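Local atomic coordinates of quinone oxidoreductase 1 (Escherichia coli, PDB entry 1QOR), a protein that catalyses the NADPH-dependent one-electron reduction of quinones, turning two quinones into two 1,4-benzosemiquinones as one NADPH is oxidised to NADP+. Residues I40-T45 with E312-R317; F238-G243 with V261-L266. All coordinates share one frame; numbering follows the deposited sequence.

Interaction 1 of 2, residues I40-T45 with E312-R317; sequences INFIDT and EILESR. With NDP (NADPH dihydro-nicotinamide-adenine-dinucleotide phosphate), chain D.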
ATOM      1  N   ILE A  40      16.535  -4.810  23.914  1.00 23.28           N
ATOM      2  CA  ILE A  40      16.750  -3.455  23.433  1.00 23.14           C
ATOM      3  C   ILE A  40      16.150  -3.467  22.015  1.00 23.11           C
ATOM      4  O   ILE A  40      16.331  -4.431  21.241  1.00 22.21           O
ATOM      5  CB  ILE A  40      18.247  -3.094  23.381  1.00 24.72           C
ATOM      6  CG1 ILE A  40      18.803  -3.083  24.822  1.00 24.85           C
ATOM      7  CG2 ILE A  40      18.469  -1.738  22.628  1.00 23.96           C
ATOM      8  CD1 ILE A  40      20.284  -2.916  24.920  1.00 23.36           C
ATOM      9  N   ASN A  41      15.421  -2.421  21.672  1.00 19.34           N
ATOM     10  CA  ASN A  41      14.772  -2.385  20.366  1.00 20.09           C
ATOM     11  C   ASN A  41      14.927  -1.004  19.784  1.00 21.16           C
ATOM     12  O   ASN A  41      14.938   0.005  20.533  1.00 21.12           O
ATOM     13  CB  ASN A  41      13.305  -2.792  20.495  1.00 16.42           C
ATOM     14  CG  ASN A  41      13.143  -4.277  20.742  1.00 21.20           C
ATOM     15  OD1 ASN A  41      13.306  -5.087  19.835  1.00 23.36           O
ATOM     16  ND2 ASN A  41      12.805  -4.650  21.967  1.00 19.77           N
ATOM     17  N   PHE A  42      15.026  -0.931  18.459  1.00 20.70           N
ATOM     18  CA  PHE A  42      15.229   0.372  17.857  1.00 21.12           C
ATOM     19  C   PHE A  42      14.080   1.341  18.185  1.00 21.33           C
ATOM     20  O   PHE A  42      14.321   2.526  18.364  1.00 22.65           O
ATOM     21  CB  PHE A  42      15.505   0.274  16.349  1.00 20.22           C
ATOM     22  CG  PHE A  42      16.468   1.319  15.857  1.00 19.95           C
ATOM     23  CD1 PHE A  42      16.033   2.623  15.585  1.00 20.55           C
ATOM     24  CD2 PHE A  42      17.813   1.020  15.724  1.00 18.39           C
ATOM     25  CE1 PHE A  42      16.926   3.597  15.198  1.00 21.59           C
ATOM     26  CE2 PHE A  42      18.735   1.983  15.333  1.00 19.66           C
ATOM     27  CZ  PHE A  42      18.311   3.270  15.071  1.00 21.93           C
ATOM     28  N   ILE A  43      12.847   0.851  18.309  1.00 22.16           N
ATOM     29  CA  ILE A  43      11.743   1.745  18.669  1.00 22.33           C
ATOM     30  C   ILE A  43      12.028   2.461  20.025  1.00 25.36           C
ATOM     31  O   ILE A  43      11.571   3.594  20.241  1.00 25.09           O
ATOM     32  CB  ILE A  43      10.387   0.994  18.699  1.00 22.84           C
ATOM     33  CG1 ILE A  43       9.216   1.973  18.917  1.00 20.57           C
ATOM     34  CG2 ILE A  43      10.401  -0.126  19.762  1.00 19.60           C
ATOM     35  CD1 ILE A  43       7.829   1.311  18.770  1.00 17.66           C
ATOM     36  N   ASP A  44      12.864   1.857  20.883  1.00 24.98           N
ATOM     37  CA  ASP A  44      13.190   2.483  22.169  1.00 25.01           C
ATOM     38  C   ASP A  44      13.820   3.856  21.914  1.00 24.87           C
ATOM     39  O   ASP A  44      13.591   4.810  22.685  1.00 24.97           O
ATOM     40  CB  ASP A  44      14.156   1.628  23.009  1.00 24.51           C
ATOM     41  CG  ASP A  44      13.615   0.238  23.321  1.00 25.16           C
ATOM     42  OD1 ASP A  44      12.392  -0.005  23.186  1.00 24.76           O
ATOM     43  OD2 ASP A  44      14.431  -0.620  23.722  1.00 23.44           O
ATOM     44  N   THR A  45      14.622   3.960  20.857  1.00 23.85           N
ATOM     45  CA  THR A  45      15.248   5.240  20.542  1.00 23.55           C
ATOM     46  C   THR A  45      14.223   6.266  19.927  1.00 23.42           C
ATOM     47  O   THR A  45      14.431   7.478  20.008  1.00 23.17           O
ATOM     48  CB  THR A  45      16.472   5.089  19.557  1.00 23.62           C
ATOM     49  OG1 THR A  45      16.004   4.669  18.260  1.00 23.95           O
ATOM     50  CG2 THR A  45      17.526   4.096  20.086  1.00 22.65           C
ATOM     51  N   GLU A 312      23.816   4.607  22.589  1.00 28.17           N
ATOM     52  CA  GLU A 312      24.831   5.234  21.736  1.00 30.14           C
ATOM     53  C   GLU A 312      25.395   4.198  20.752  1.00 29.43           C
ATOM     54  O   GLU A 312      25.488   4.457  19.539  1.00 27.55           O
ATOM     55  CB  GLU A 312      25.968   5.829  22.569  1.00 32.88           C
ATOM     56  CG  GLU A 312      25.481   6.677  23.724  1.00 40.18           C
ATOM     57  CD  GLU A 312      26.600   7.285  24.558  1.00 44.68           C
ATOM     58  OE1 GLU A 312      27.730   6.730  24.479  1.00 48.03           O
ATOM     59  OE2 GLU A 312      26.352   8.299  25.288  1.00 44.89           O
ATOM     60  N   ILE A 313      25.666   2.997  21.267  1.00 28.19           N
ATOM     61  CA  ILE A 313      26.218   1.942  20.448  1.00 28.48           C
ATOM     62  C   ILE A 313      25.233   1.482  19.375  1.00 28.89           C
ATOM     63  O   ILE A 313      25.594   1.410  18.187  1.00 29.32           O
ATOM     64  CB  ILE A 313      26.727   0.785  21.313  1.00 29.14           C
ATOM     65  CG1 ILE A 313      27.958   1.273  22.075  1.00 29.39           C
ATOM     66  CG2 ILE A 313      27.127  -0.436  20.442  1.00 29.15           C
ATOM     67  CD1 ILE A 313      28.379   0.329  23.152  1.00 32.83           C
ATOM     68  N   LEU A 314      23.988   1.236  19.770  1.00 27.77           N
ATOM     69  CA  LEU A 314      22.974   0.813  18.812  1.00 27.52           C
ATOM     70  C   LEU A 314      22.846   1.816  17.692  1.00 27.58           C
ATOM     71  O   LEU A 314      22.940   1.454  16.517  1.00 27.90           O
ATOM     72  CB  LEU A 314      21.617   0.642  19.497  1.00 26.94           C
ATOM     73  CG  LEU A 314      20.437   0.314  18.603  1.00 26.85           C
ATOM     74  CD1 LEU A 314      20.613  -1.087  18.028  1.00 26.87           C
ATOM     75  CD2 LEU A 314      19.131   0.411  19.413  1.00 26.56           C
ATOM     76  N   GLU A 315      22.742   3.088  18.046  1.00 24.98           N
ATOM     77  CA  GLU A 315      22.565   4.130  17.043  1.00 27.29           C
ATOM     78  C   GLU A 315      23.756   4.355  16.131  1.00 28.41           C
ATOM     79  O   GLU A 315      23.586   4.856  14.997  1.00 28.75           O
ATOM     80  CB  GLU A 315      22.190   5.448  17.710  1.00 26.77           C
ATOM     81  CG  GLU A 315      20.781   5.459  18.246  1.00 33.10           C
ATOM     82  CD  GLU A 315      20.369   6.820  18.785  1.00 36.11           C
ATOM     83  OE1 GLU A 315      21.240   7.693  18.964  1.00 40.83           O
ATOM     84  OE2 GLU A 315      19.165   7.039  19.003  1.00 37.88           O
ATOM     85  N   SER A 316      24.952   4.010  16.615  1.00 26.83           N
ATOM     86  CA  SER A 316      26.155   4.208  15.827  1.00 27.17           C
ATOM     87  C   SER A 316      26.295   3.159  14.707  1.00 27.54           C
ATOM     88  O   SER A 316      27.224   3.230  13.902  1.00 29.33           O
ATOM     89  CB  SER A 316      27.377   4.180  16.726  1.00 26.66           C
ATOM     90  OG  SER A 316      27.531   2.905  17.353  1.00 28.37           O
ATOM     91  N   ARG A 317      25.384   2.188  14.660  1.00 25.22           N
ATOM     92  CA  ARG A 317      25.402   1.148  13.631  1.00 25.69           C
ATOM     93  C   ARG A 317      26.509   0.111  13.850  1.00 27.47           C
ATOM     94  O   ARG A 317      26.780  -0.725  12.973  1.00 27.99           O
ATOM     95  CB  ARG A 317      25.517   1.774  12.223  1.00 24.04           C
ATOM     96  CG  ARG A 317      24.466   2.875  11.957  1.00 23.03           C
ATOM     97  CD  ARG A 317      24.686   3.597  10.620  1.00 21.56           C
ATOM     98  NE  ARG A 317      24.423   2.708   9.506  1.00 22.77           N
ATOM     99  CZ  ARG A 317      24.232   3.088   8.250  1.00 22.67           C
ATOM    100  NH1 ARG A 317      24.282   4.361   7.936  1.00 23.61           N
ATOM    101  NH2 ARG A 317      23.930   2.196   7.320  1.00 20.29           N
TER
HETATM  102  PA  NDP D 350      18.957  -3.163  14.279  1.00 20.74           P
HETATM  103  O1A NDP D 350      19.685  -3.992  15.274  1.00 20.09           O
HETATM  104  O2A NDP D 350      18.604  -3.773  12.970  1.00 21.04           O
HETATM  105  O5B NDP D 350      19.666  -1.799  14.074  1.00 17.48           O
HETATM  106  C5B NDP D 350      19.345  -0.915  13.032  1.00 19.51           C
HETATM  107  C4B NDP D 350      20.257  -1.185  11.874  1.00 21.72           C
HETATM  108  O4B NDP D 350      19.645  -0.430  10.836  1.00 23.60           O
HETATM  109  C3B NDP D 350      21.694  -0.654  11.967  1.00 23.09           C
HETATM  110  O3B NDP D 350      22.526  -1.620  12.661  1.00 20.88           O
HETATM  111  C2B NDP D 350      22.009  -0.306  10.520  1.00 22.16           C
HETATM  112  O2B NDP D 350      22.633  -1.433   9.920  1.00 23.51           O
HETATM  113  C1B NDP D 350      20.590   0.018   9.876  1.00 22.07           C
HETATM  114  N9A NDP D 350      20.648   1.453   9.556  1.00 22.32           N
HETATM  115  C8A NDP D 350      20.632   2.020   8.349  1.00 21.15           C
HETATM  116  N7A NDP D 350      20.750   3.348   8.470  1.00 20.68           N
HETATM  117  C5A NDP D 350      20.837   3.558   9.765  1.00 21.42           C
HETATM  118  C6A NDP D 350      21.005   4.801  10.364  1.00 21.51           C
HETATM  119  N6A NDP D 350      21.088   5.932   9.674  1.00 20.06           N
HETATM  120  N1A NDP D 350      21.091   4.791  11.695  1.00 21.55           N
HETATM  121  C2A NDP D 350      21.021   3.651  12.435  1.00 23.54           C
HETATM  122  N3A NDP D 350      20.865   2.462  11.847  1.00 23.95           N
HETATM  123  C4A NDP D 350      20.779   2.403  10.486  1.00 22.23           C
HETATM  124  O3  NDP D 350      17.589  -2.849  15.026  1.00 20.67           O
HETATM  125  PN  NDP D 350      16.311  -3.678  15.445  1.00 21.45           P
HETATM  126  O1N NDP D 350      16.432  -5.136  15.082  1.00 21.22           O
HETATM  127  O2N NDP D 350      15.943  -3.304  16.863  1.00 20.88           O
HETATM  128  O5D NDP D 350      15.217  -2.961  14.445  1.00 22.09           O
HETATM  129  C5D NDP D 350      15.326  -2.900  13.030  1.00 20.51           C
HETATM  130  C4D NDP D 350      14.285  -2.002  12.449  1.00 22.98           C
HETATM  131  O4D NDP D 350      12.979  -2.613  12.551  1.00 22.60           O
HETATM  132  C3D NDP D 350      14.187  -0.649  13.145  1.00 23.60           C
HETATM  133  O3D NDP D 350      13.999   0.387  12.176  1.00 22.73           O
HETATM  134  C2D NDP D 350      12.932  -0.844  14.024  1.00 22.12           C
HETATM  135  O2D NDP D 350      12.340   0.384  14.366  1.00 23.76           O
HETATM  136  C1D NDP D 350      12.019  -1.652  13.148  1.00 22.21           C
HETATM  137  N1N NDP D 350      11.024  -2.591  13.733  1.00 19.20           N
HETATM  138  C2N NDP D 350       9.728  -2.568  13.280  1.00 14.72           C
HETATM  139  C3N NDP D 350       8.823  -3.458  13.831  1.00 18.38           C
HETATM  140  C7N NDP D 350       7.382  -3.502  13.339  1.00 18.85           C
HETATM  141  O7N NDP D 350       6.583  -4.316  13.788  1.00 18.10           O
HETATM  142  N7N NDP D 350       7.090  -2.615  12.411  1.00 19.60           N
HETATM  143  C4N NDP D 350       9.194  -4.363  14.811  1.00 18.79           C
HETATM  144  C5N NDP D 350      10.521  -4.374  15.258  1.00 19.64           C
HETATM  145  C6N NDP D 350      11.423  -3.475  14.715  1.00 19.02           C
HETATM  146  P2B NDP D 350      23.703  -1.251   8.656  1.00 24.17           P
HETATM  147  O1X NDP D 350      23.911  -2.625   8.152  1.00 24.60           O
HETATM  148  O2X NDP D 350      23.026  -0.378   7.688  1.00 26.23           O
HETATM  149  O3X NDP D 350      24.877  -0.624   9.292  1.00 25.09           O
HETATM  150  O   HOH W   1      16.690   6.887  16.703  1.00 37.89           O
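Leu314 brings its isobutyl group obliquely against the Phe42 ring, CG standing 4.0 Å from both Phe42 CD2 and Phe42 CE2. Here helix 42-49, in the GroES-like domain of this zinc-containing alcohol dehydrogenase family member, packs against helix 307-315 beside the bound NADPH. With CG anti to the backbone N (chi1 175°), Leu314 points toward residues 40-45 and divides its branches: CD2 enters the angle between Phe42 and Ile40, meeting Ile40 CG2 at 3.9 Å, whereas CD1 faces the cofactor's pyrophosphate. No direct hydrogen bond joins the segments. At the polar margin Glu315, extended beyond CG, brings OE2 beside Thr45 CB, and water 1 donates to Thr45 OG1 and more weakly to that carboxylate oxygen, which also forms a salt bridge with Arg48. Thr45 OG1 in turn donates to Phe42 O (2.7 Å) in the carbonyl plane, so this oxygen accepts both the hydroxyl and the backbone N-H of Thr45.

Both segments hold the cofactor. Phe42 N donates to NDP O2N at 3.0 Å, and the ring's CD2 and CE2 touch NDP C5B, on the adenosine side of the pyrophosphate, at an oblique angle. A Schellman motif ends helix 307-315 at Arg317, whose positive phi (74°) marks the chain's exit from the helix. Its side chain bends at chi3, and the guanidinium lies over the adenine, with NDP N7A 3.5 Å from the guanidinium plane, over the centre of that group. A leucine in place of Arg317 would probably leave the 2'-phosphate without this cationic mate and the adenine without its flat cover. The phosphate is met at the guanidinium edge, where NE bonds weakly to NDP O3X and NH2 donates to NDP O2X over 2.8 Å at 156°.

Interaction 2 of 2, residues F238-G243 with V261-L266; sequences FGNSSG and VTRPSL. With NDP (NADPH dihydro-nicotinamide-adenine-dinucleotide phosphate), chain D; SO4 (sulfate ion), chain C.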
ATOM      1  N   PHE A 238       8.726  -0.764   7.376  1.00 18.98           N
ATOM      2  CA  PHE A 238       8.441  -1.148   8.753  1.00 16.07           C
ATOM      3  C   PHE A 238       9.426  -0.641   9.771  1.00 16.89           C
ATOM      4  O   PHE A 238       9.472  -1.146  10.884  1.00 18.24           O
ATOM      5  CB  PHE A 238       8.257  -2.690   8.842  1.00 15.72           C
ATOM      6  CG  PHE A 238       9.549  -3.495   8.786  1.00 15.72           C
ATOM      7  CD1 PHE A 238      10.134  -3.813   7.568  1.00 16.56           C
ATOM      8  CD2 PHE A 238      10.142  -3.964   9.967  1.00 17.21           C
ATOM      9  CE1 PHE A 238      11.291  -4.592   7.503  1.00 18.43           C
ATOM     10  CE2 PHE A 238      11.303  -4.737   9.939  1.00 20.49           C
ATOM     11  CZ  PHE A 238      11.888  -5.060   8.701  1.00 20.46           C
ATOM     12  N   GLY A 239      10.216   0.356   9.394  1.00 17.14           N
ATOM     13  CA  GLY A 239      11.187   0.921  10.312  1.00 16.98           C
ATOM     14  C   GLY A 239      11.516   2.350   9.887  1.00 19.09           C
ATOM     15  O   GLY A 239      11.135   2.780   8.802  1.00 17.39           O
ATOM     16  N   ASN A 240      12.161   3.109  10.777  1.00 20.92           N
ATOM     17  CA  ASN A 240      12.561   4.490  10.504  1.00 21.73           C
ATOM     18  C   ASN A 240      14.016   4.638  10.991  1.00 22.74           C
ATOM     19  O   ASN A 240      14.355   5.705  11.524  1.00 22.53           O
ATOM     20  CB  ASN A 240      11.733   5.514  11.327  1.00 21.17           C
ATOM     21  CG  ASN A 240      10.305   5.100  11.541  1.00 20.43           C
ATOM     22  OD1 ASN A 240       9.859   4.989  12.676  1.00 25.25           O
ATOM     23  ND2 ASN A 240       9.583   4.848  10.472  1.00 18.22           N
ATOM     24  N   SER A 241      14.881   3.638  10.756  1.00 21.08           N
ATOM     25  CA  SER A 241      16.254   3.704  11.248  1.00 19.57           C
ATOM     26  C   SER A 241      17.023   4.922  10.820  1.00 22.09           C
ATOM     27  O   SER A 241      17.756   5.510  11.623  1.00 23.47           O
ATOM     28  CB  SER A 241      17.021   2.453  10.902  1.00 19.26           C
ATOM     29  OG  SER A 241      16.396   1.322  11.501  1.00 22.42           O
ATOM     30  N   SER A 242      16.883   5.311   9.558  1.00 20.59           N
ATOM     31  CA  SER A 242      17.576   6.500   9.087  1.00 20.22           C
ATOM     32  C   SER A 242      16.617   7.706   9.123  1.00 20.96           C
ATOM     33  O   SER A 242      16.980   8.783   8.676  1.00 23.82           O
ATOM     34  CB  SER A 242      18.068   6.298   7.650  1.00 16.78           C
ATOM     35  OG  SER A 242      16.995   6.194   6.721  1.00 18.04           O
ATOM     36  N   GLY A 243      15.385   7.500   9.571  1.00 20.81           N
ATOM     37  CA  GLY A 243      14.425   8.578   9.586  1.00 22.83           C
ATOM     38  C   GLY A 243      13.114   8.102   9.001  1.00 24.35           C
ATOM     39  O   GLY A 243      13.107   7.130   8.232  1.00 25.46           O
ATOM     40  N   VAL A 261       2.012  -0.313  -0.916  1.00 18.64           N
ATOM     41  CA  VAL A 261       2.875  -0.026   0.210  1.00 18.27           C
ATOM     42  C   VAL A 261       2.051  -0.170   1.499  1.00 17.89           C
ATOM     43  O   VAL A 261       0.836   0.094   1.521  1.00 15.50           O
ATOM     44  CB  VAL A 261       3.616   1.331   0.077  1.00 19.30           C
ATOM     45  CG1 VAL A 261       2.656   2.428  -0.133  1.00 24.49           C
ATOM     46  CG2 VAL A 261       4.442   1.619   1.351  1.00 20.26           C
ATOM     47  N   THR A 262       2.693  -0.668   2.550  1.00 17.49           N
ATOM     48  CA  THR A 262       2.021  -0.842   3.821  1.00 17.42           C
ATOM     49  C   THR A 262       3.053  -0.474   4.845  1.00 18.41           C
ATOM     50  O   THR A 262       4.250  -0.522   4.547  1.00 17.11           O
ATOM     51  CB  THR A 262       1.524  -2.280   4.047  1.00 18.78           C
ATOM     52  OG1 THR A 262       0.839  -2.359   5.312  1.00 18.76           O
ATOM     53  CG2 THR A 262       2.704  -3.291   4.024  1.00 20.27           C
ATOM     54  N   ARG A 263       2.593   0.088   5.968  1.00 18.42           N
ATOM     55  CA  ARG A 263       3.497   0.485   7.046  1.00 18.78           C
ATOM     56  C   ARG A 263       2.928  -0.200   8.294  1.00 19.80           C
ATOM     57  O   ARG A 263       2.132   0.378   9.025  1.00 19.98           O
ATOM     58  CB  ARG A 263       3.531   2.000   7.190  1.00 16.53           C
ATOM     59  CG  ARG A 263       4.825   2.524   7.802  1.00 15.57           C
ATOM     60  CD  ARG A 263       5.198   1.814   9.138  1.00 17.70           C
ATOM     61  NE  ARG A 263       6.473   2.297   9.679  1.00 17.13           N
ATOM     62  CZ  ARG A 263       7.054   1.813  10.774  1.00 15.90           C
ATOM     63  NH1 ARG A 263       6.493   0.816  11.458  1.00 16.16           N
ATOM     64  NH2 ARG A 263       8.175   2.368  11.213  1.00 15.98           N
ATOM     65  N   PRO A 264       3.342  -1.454   8.546  1.00 19.76           N
ATOM     66  CA  PRO A 264       2.863  -2.238   9.692  1.00 19.60           C
ATOM     67  C   PRO A 264       3.609  -2.052  11.021  1.00 19.54           C
ATOM     68  O   PRO A 264       4.729  -1.522  11.078  1.00 17.79           O
ATOM     69  CB  PRO A 264       3.019  -3.674   9.182  1.00 17.67           C
ATOM     70  CG  PRO A 264       4.359  -3.588   8.485  1.00 18.03           C
ATOM     71  CD  PRO A 264       4.317  -2.242   7.750  1.00 18.87           C
ATOM     72  N   SER A 265       2.955  -2.503  12.087  1.00 20.23           N
ATOM     73  CA  SER A 265       3.526  -2.473  13.418  1.00 21.03           C
ATOM     74  C   SER A 265       3.052  -3.777  14.056  1.00 21.40           C
ATOM     75  O   SER A 265       2.121  -4.428  13.562  1.00 19.75           O
ATOM     76  CB  SER A 265       3.065  -1.241  14.219  1.00 19.37           C
ATOM     77  OG  SER A 265       1.729  -1.407  14.640  1.00 22.62           O
ATOM     78  N   LEU A 266       3.744  -4.189  15.110  1.00 23.71           N
ATOM     79  CA  LEU A 266       3.405  -5.401  15.844  1.00 24.92           C
ATOM     80  C   LEU A 266       1.968  -5.369  16.364  1.00 27.39           C
ATOM     81  O   LEU A 266       1.277  -6.419  16.358  1.00 30.28           O
ATOM     82  CB  LEU A 266       4.345  -5.553  17.039  1.00 25.25           C
ATOM     83  CG  LEU A 266       5.109  -6.864  17.192  1.00 27.06           C
ATOM     84  CD1 LEU A 266       5.406  -7.075  18.662  1.00 28.45           C
ATOM     85  CD2 LEU A 266       4.321  -8.028  16.673  1.00 27.43           C
TER
HETATM   86  PA  NDP D 350      18.957  -3.163  14.279  1.00 20.74           P
HETATM   87  O1A NDP D 350      19.685  -3.992  15.274  1.00 20.09           O
HETATM   88  O2A NDP D 350      18.604  -3.773  12.970  1.00 21.04           O
HETATM   89  O5B NDP D 350      19.666  -1.799  14.074  1.00 17.48           O
HETATM   90  C5B NDP D 350      19.345  -0.915  13.032  1.00 19.51           C
HETATM   91  C4B NDP D 350      20.257  -1.185  11.874  1.00 21.72           C
HETATM   92  O4B NDP D 350      19.645  -0.430  10.836  1.00 23.60           O
HETATM   93  C3B NDP D 350      21.694  -0.654  11.967  1.00 23.09           C
HETATM   94  O3B NDP D 350      22.526  -1.620  12.661  1.00 20.88           O
HETATM   95  C2B NDP D 350      22.009  -0.306  10.520  1.00 22.16           C
HETATM   96  O2B NDP D 350      22.633  -1.433   9.920  1.00 23.51           O
HETATM   97  C1B NDP D 350      20.590   0.018   9.876  1.00 22.07           C
HETATM   98  N9A NDP D 350      20.648   1.453   9.556  1.00 22.32           N
HETATM   99  C8A NDP D 350      20.632   2.020   8.349  1.00 21.15           C
HETATM  100  N7A NDP D 350      20.750   3.348   8.470  1.00 20.68           N
HETATM  101  C5A NDP D 350      20.837   3.558   9.765  1.00 21.42           C
HETATM  102  C6A NDP D 350      21.005   4.801  10.364  1.00 21.51           C
HETATM  103  N6A NDP D 350      21.088   5.932   9.674  1.00 20.06           N
HETATM  104  N1A NDP D 350      21.091   4.791  11.695  1.00 21.55           N
HETATM  105  C2A NDP D 350      21.021   3.651  12.435  1.00 23.54           C
HETATM  106  N3A NDP D 350      20.865   2.462  11.847  1.00 23.95           N
HETATM  107  C4A NDP D 350      20.779   2.403  10.486  1.00 22.23           C
HETATM  108  O3  NDP D 350      17.589  -2.849  15.026  1.00 20.67           O
HETATM  109  PN  NDP D 350      16.311  -3.678  15.445  1.00 21.45           P
HETATM  110  O1N NDP D 350      16.432  -5.136  15.082  1.00 21.22           O
HETATM  111  O2N NDP D 350      15.943  -3.304  16.863  1.00 20.88           O
HETATM  112  O5D NDP D 350      15.217  -2.961  14.445  1.00 22.09           O
HETATM  113  C5D NDP D 350      15.326  -2.900  13.030  1.00 20.51           C
HETATM  114  C4D NDP D 350      14.285  -2.002  12.449  1.00 22.98           C
HETATM  115  O4D NDP D 350      12.979  -2.613  12.551  1.00 22.60           O
HETATM  116  C3D NDP D 350      14.187  -0.649  13.145  1.00 23.60           C
HETATM  117  O3D NDP D 350      13.999   0.387  12.176  1.00 22.73           O
HETATM  118  C2D NDP D 350      12.932  -0.844  14.024  1.00 22.12           C
HETATM  119  O2D NDP D 350      12.340   0.384  14.366  1.00 23.76           O
HETATM  120  C1D NDP D 350      12.019  -1.652  13.148  1.00 22.21           C
HETATM  121  N1N NDP D 350      11.024  -2.591  13.733  1.00 19.20           N
HETATM  122  C2N NDP D 350       9.728  -2.568  13.280  1.00 14.72           C
HETATM  123  C3N NDP D 350       8.823  -3.458  13.831  1.00 18.38           C
HETATM  124  C7N NDP D 350       7.382  -3.502  13.339  1.00 18.85           C
HETATM  125  O7N NDP D 350       6.583  -4.316  13.788  1.00 18.10           O
HETATM  126  N7N NDP D 350       7.090  -2.615  12.411  1.00 19.60           N
HETATM  127  C4N NDP D 350       9.194  -4.363  14.811  1.00 18.79           C
HETATM  128  C5N NDP D 350      10.521  -4.374  15.258  1.00 19.64           C
HETATM  129  C6N NDP D 350      11.423  -3.475  14.715  1.00 19.02           C
HETATM  130  P2B NDP D 350      23.703  -1.251   8.656  1.00 24.17           P
HETATM  131  O1X NDP D 350      23.911  -2.625   8.152  1.00 24.60           O
HETATM  132  O2X NDP D 350      23.026  -0.378   7.688  1.00 26.23           O
HETATM  133  O3X NDP D 350      24.877  -0.624   9.292  1.00 25.09           O
HETATM  134  S   SO4 C 328       8.764   0.520  14.646  1.00 31.69           S
HETATM  135  O1  SO4 C 328       9.184   1.740  14.202  1.00 34.70           O
HETATM  136  O2  SO4 C 328       9.831  -0.121  15.436  1.00 33.15           O
HETATM  137  O3  SO4 C 328       8.102  -0.180  13.612  1.00 34.58           O
HETATM  138  O4  SO4 C 328       7.706   0.462  15.481  1.00 36.86           O
HETATM  139  O   HOH W   2       8.507   3.356   7.974  1.00 18.37           O
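Pro264 O is gripped by two donors: the cofactor's carboxamide, NDP N7N, at 2.9 Å, and Arg263 NH1 at 3.0 Å, the latter tilted 28° from the carbonyl plane. A bend at chi2 (-52°) turns the Arg263 side chain back toward that carbonyl. One guanidinium face then lies against the peptide joining Phe238 to Gly239, with Phe238 C 3.4 Å above the plane and offset toward the rim. Along the edge, NH1 donates to O3 of a sulfate ion, probably from the crystallisation liquor (2.9 Å, 168°), and NH2 to SO4 O1. Asn240 ND2 also meets this edge, 2.9 Å from Arg263 NH2, but both are donors and form no hydrogen bond. On the remaining nitrogen, NE donates a hydrogen bond to water 2 at 2.9 Å, and the water in turn donates to Gly239 O, bridging the segments. Apolar packing is slight, Phe238 CB touching Pro264 CG at 4.0 Å. Farther along, Ser241 OG shares a hydrogen bond with NDP O3D at 2.7 Å. Two loops leaving the C-terminal ends of adjacent parallel strands, 233-237 and 260-262, thereby line one side of the nicotinamide half of NADPH, as is characteristic of a Rossmann-fold dinucleotide site.

How the interactions relate
Interactions 1 and 2 have centres 15 Å apart and meet directly where Phe42 CE1 packs on Ser241 CA at 4.0 Å. Along the chain, 238-243 and 261-266 are nested within the loop that interaction 1 closes between 40-45 and 312-317. Interaction 1 joins helices 42-49 and 307-315; interaction 2 lies at the edge of the six-stranded parallel sheet, where strand 260-262 pairs antiparallel with the second subunit. NADPH spans both, its adenine and 2'-phosphate reaching Arg317 and its nicotinamide reaching Pro264. The cofactor therefore lies between the GroES-like and Rossmann parts of the fold, while its nicotinamide end approaches the dimer-forming edge.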